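Local coordinates for protein gamma-glutamyltranspeptidase (Klebsiella pneumoniae subsp. pneumoniae, PDB 5HFT) that converts oxamate to oxalate in the uric acid degradation pathway and belongs to the gamma-glutamyltransferase family, at residues I93-S98 and A256-P261; A175-L180 and G197-P202. All blocks are in the same frame, centred on the assembly; numbering follows the deposited sequence.

Contact 1: residues I93-S98 and A256-P261; sequences IAIDAS and ARRPGP
A single antiparallel beta bridge, Asp96 with Arg257, joins the edge of strand 93-97 to the loop that leads from helix 248-252 into strand 262-266. On its other edge the strand pairs with strand 80-86. Asp96 and Arg257 form a hydrogen-bonded pair. Asp96 N donates to Arg257 O at 3.1 Å. Arg257 N returns a bond of 2.9 Å to Asp96 O. The two side chains then run side by side. The extended Arg257 chain carries NH1 to Ser98 OG, a weak bond. Asp96 OD2 lies at the edge of the Arg257 guanidinium, in its plane, as a long salt bridge of 3.6 Å to Arg257 NH1. The carboxylate stands almost perpendicular to that plane, at 89°. Asp96 CG is anti to the backbone N (chi1 -180°), which sets OD1 beside Ser98. Ser98 OG donates to Asp96 OD1 at 2.8 Å, on the syn side. Arg258 turns toward the start of the strand, bent at chi2 and chi3, and its NH1 makes a salt bridge with Glu136 of helix 130-144. Ile93 CG2 sits over one face of the Arg258 guanidinium, 3.4 Å from Arg258 NH2.

Contact 2: residues A175-L180 and G197-P202; sequences ATASKL and GEAPRP
Ala199 sets its CB against the C-terminal part of helix 170-178, where it meets Thr176 and Ala177. The closest approach is to the backbone, with Ala199 CB 3.6 Å from Ala177 N. Two methyl groups also touch this carbon. Ala177 CB is 3.9 Å and Thr176 CG2 3.8 Å from Ala199 CB. The Thr176 methyl is placed by its torsion: CG2 lies anti to the backbone N, while OG1 lies beside that N (chi1 -61°). OG1 is hydrogen-bonded to Gln172 O, one turn back in the same helix. The threonine therefore offers carbon to the loop and keeps its hydroxyl on the helix. Thr176 CG2 also approaches Pro200 CD, at 4.2 Å. Leu180 adds a second, looser point of contact. With CG anti to the backbone N (chi1 171°), Leu180 sends both methyls toward the loop. Leu180 CD1 lies 4.1 Å from Gly197 O, and Leu180 CD2 lies 4.3 Å from Glu198 CA. No hydrogen bond crosses between the segments, so the fit depends on van der Waals contact. Leu194 also touches Thr176 and Leu180, and the aromatic side chain of a residue of another chain packs on Thr176. The arrangement is a helix-to-loop apolar contact: the coil between helix 189-193 and strand 205-206 lies against the junction of helices 170-178 and 180-183.

Contact 2 is nested along the chain inside the loop that contact 1 closes, the order being 93-98, 175-180, 197-202, 256-261. Contact 1 brings together parts 158 residues apart, whereas contact 2 spans only 17. Their centres are 35 Å apart, and their nearest atoms about 22 Å. They lie on opposite sides of the chain's centre and do not touch. Contact 1 joins strand 93-97, paired with strand 80-86, to the loop before strand 262-266, and contact 2 belongs to the mainly helical part of the chain. Contact 1 thus ties distant parts of the gamma-glutamyltranspeptidase family region together, while contact 2 closes a short local excursion within it.

Contact 1: residues I93-S98 and A256-P261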
# COMPACT_ATOMS: atom_id res chain seq x y z
N ILE A 93 -4.60 13.94 6.04
CA ILE A 93 -3.76 14.34 4.92
C ILE A 93 -3.48 13.13 4.05
O ILE A 93 -3.02 12.09 4.55
CB ILE A 93 -2.44 14.98 5.38
CG1 ILE A 93 -2.71 16.14 6.35
CG2 ILE A 93 -1.62 15.41 4.19
CD1 ILE A 93 -1.48 16.53 7.15
N ALA A 94 -3.76 13.26 2.75
CA ALA A 94 -3.57 12.20 1.78
C ALA A 94 -2.38 12.48 0.88
O ALA A 94 -2.06 13.63 0.58
CB ALA A 94 -4.83 12.01 0.95
N ILE A 95 -1.68 11.42 0.49
CA ILE A 95 -0.52 11.49 -0.38
C ILE A 95 -0.72 10.47 -1.48
O ILE A 95 -0.70 9.26 -1.21
CB ILE A 95 0.79 11.23 0.37
CG1 ILE A 95 0.95 12.15 1.57
CG2 ILE A 95 1.96 11.41 -0.59
CD1 ILE A 95 2.30 12.00 2.24
N ASP A 96 -0.93 10.93 -2.70
CA ASP A 96 -0.98 10.05 -3.86
C ASP A 96 0.42 10.05 -4.45
O ASP A 96 0.81 10.97 -5.17
CB ASP A 96 -2.01 10.53 -4.88
CG ASP A 96 -2.10 9.64 -6.10
OD1 ASP A 96 -1.20 8.79 -6.28
OD2 ASP A 96 -3.02 9.81 -6.92
N ALA A 97 1.20 9.03 -4.13
CA ALA A 97 2.57 9.00 -4.63
C ALA A 97 2.70 8.03 -5.80
O ALA A 97 3.52 7.13 -5.77
CB ALA A 97 3.53 8.66 -3.48
N SER A 98 1.87 8.19 -6.83
CA SER A 98 1.91 7.32 -7.98
C SER A 98 2.38 8.09 -9.21
O SER A 98 1.97 9.23 -9.45
CB SER A 98 0.55 6.66 -8.23
OG SER A 98 -0.41 7.59 -8.68
N ALA A 256 4.91 13.83 -5.48
CA ALA A 256 3.72 13.21 -4.91
C ALA A 256 2.59 14.23 -4.88
O ALA A 256 2.80 15.39 -4.49
CB ALA A 256 3.99 12.67 -3.51
N ARG A 257 1.39 13.79 -5.26
CA ARG A 257 0.19 14.61 -5.22
C ARG A 257 -0.39 14.64 -3.81
O ARG A 257 -0.03 13.84 -2.95
CB ARG A 257 -0.84 14.07 -6.20
CG ARG A 257 -0.40 14.12 -7.64
CD ARG A 257 -1.01 13.01 -8.46
NE ARG A 257 -0.15 12.69 -9.59
CZ ARG A 257 0.03 11.47 -10.09
NH1 ARG A 257 -0.61 10.43 -9.54
NH2 ARG A 257 0.84 11.27 -11.12
N ARG A 258 -1.28 15.60 -3.56
CA ARG A 258 -1.97 15.70 -2.28
C ARG A 258 -3.45 15.94 -2.48
O ARG A 258 -3.95 17.03 -2.20
CB ARG A 258 -1.36 16.80 -1.41
CG ARG A 258 0.10 16.58 -1.12
CD ARG A 258 0.27 15.98 0.24
NE ARG A 258 -0.48 16.77 1.20
CZ ARG A 258 0.06 17.69 1.98
NH1 ARG A 258 1.38 17.93 1.93
NH2 ARG A 258 -0.71 18.38 2.81
N PRO A 259 -4.18 14.94 -2.95
CA PRO A 259 -5.63 15.10 -3.11
C PRO A 259 -6.29 15.07 -1.75
O PRO A 259 -5.69 14.74 -0.73
CB PRO A 259 -6.04 13.88 -3.92
CG PRO A 259 -5.07 12.86 -3.56
CD PRO A 259 -3.75 13.59 -3.36
N GLY A 260 -7.57 15.40 -1.77
CA GLY A 260 -8.40 15.33 -0.59
C GLY A 260 -8.95 13.93 -0.43
O GLY A 260 -9.30 13.26 -1.41
N PRO A 261 -8.99 13.43 0.80
CA PRO A 261 -9.57 12.12 1.03
C PRO A 261 -11.05 12.17 0.76
O PRO A 261 -11.70 13.17 1.04
CB PRO A 261 -9.31 11.89 2.52
CG PRO A 261 -9.21 13.25 3.08
CD PRO A 261 -8.57 14.09 2.05

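Contact 2: residues A175-L180 and G197-P202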
# COMPACT_ATOMS: atom_id res chain seq x y z
N ALA A 175 6.19 -17.06 -5.48
CA ALA A 175 5.99 -16.11 -6.57
C ALA A 175 7.08 -16.24 -7.63
O ALA A 175 6.80 -16.24 -8.83
CB ALA A 175 5.94 -14.69 -6.04
N THR A 176 8.35 -16.35 -7.19
CA THR A 176 9.46 -16.50 -8.12
C THR A 176 9.38 -17.81 -8.90
O THR A 176 9.62 -17.83 -10.11
CB THR A 176 10.78 -16.39 -7.38
OG1 THR A 176 10.86 -15.09 -6.78
CG2 THR A 176 11.95 -16.61 -8.33
N ALA A 177 9.06 -18.91 -8.23
CA ALA A 177 8.92 -20.18 -8.96
C ALA A 177 7.78 -20.09 -9.97
O ALA A 177 7.93 -20.48 -11.13
CB ALA A 177 8.67 -21.32 -7.98
N SER A 178 6.64 -19.58 -9.54
CA SER A 178 5.44 -19.60 -10.36
C SER A 178 5.46 -18.56 -11.46
O SER A 178 4.52 -18.51 -12.26
CB SER A 178 4.21 -19.40 -9.48
OG SER A 178 4.45 -18.34 -8.57
N LYS A 179 6.49 -17.72 -11.51
CA LYS A 179 6.69 -16.78 -12.61
C LYS A 179 8.03 -16.99 -13.30
O LYS A 179 8.42 -16.19 -14.17
CB LYS A 179 6.55 -15.34 -12.08
N LEU A 180 8.74 -18.06 -12.94
CA LEU A 180 10.12 -18.24 -13.39
C LEU A 180 10.19 -18.36 -14.91
O LEU A 180 11.00 -17.68 -15.55
CB LEU A 180 10.73 -19.47 -12.70
CG LEU A 180 12.10 -20.00 -13.15
CD1 LEU A 180 13.21 -18.95 -13.14
CD2 LEU A 180 12.49 -21.18 -12.28
N GLY A 197 19.90 -20.16 -10.73
CA GLY A 197 18.97 -20.17 -11.83
C GLY A 197 17.61 -20.72 -11.52
O GLY A 197 16.80 -20.87 -12.44
N GLU A 198 17.32 -21.02 -10.25
CA GLU A 198 15.96 -21.37 -9.82
C GLU A 198 15.51 -20.40 -8.75
O GLU A 198 16.23 -19.46 -8.40
CB GLU A 198 15.89 -22.80 -9.30
CG GLU A 198 17.04 -23.17 -8.40
CD GLU A 198 17.17 -24.65 -8.28
OE1 GLU A 198 16.76 -25.36 -9.24
OE2 GLU A 198 17.68 -25.10 -7.23
N ALA A 199 14.29 -20.62 -8.26
CA ALA A 199 13.76 -19.83 -7.15
C ALA A 199 14.50 -20.15 -5.85
O ALA A 199 14.75 -21.32 -5.55
CB ALA A 199 12.26 -20.09 -6.95
N PRO A 200 14.82 -19.13 -5.04
CA PRO A 200 15.59 -19.39 -3.81
C PRO A 200 14.77 -20.20 -2.82
O PRO A 200 13.54 -20.15 -2.82
CB PRO A 200 15.89 -17.99 -3.27
CG PRO A 200 14.86 -17.11 -3.90
CD PRO A 200 14.52 -17.70 -5.23
N ARG A 201 15.45 -20.96 -1.99
CA ARG A 201 14.78 -21.85 -1.05
C ARG A 201 14.21 -21.05 0.11
O ARG A 201 14.88 -20.15 0.63
CB ARG A 201 15.75 -22.93 -0.55
N PRO A 202 12.97 -21.30 0.50
CA PRO A 202 12.42 -20.65 1.70
C PRO A 202 13.31 -20.91 2.91
O PRO A 202 13.88 -21.99 3.06
CB PRO A 202 11.05 -21.31 1.85
CG PRO A 202 10.68 -21.75 0.44
CD PRO A 202 11.97 -22.15 -0.19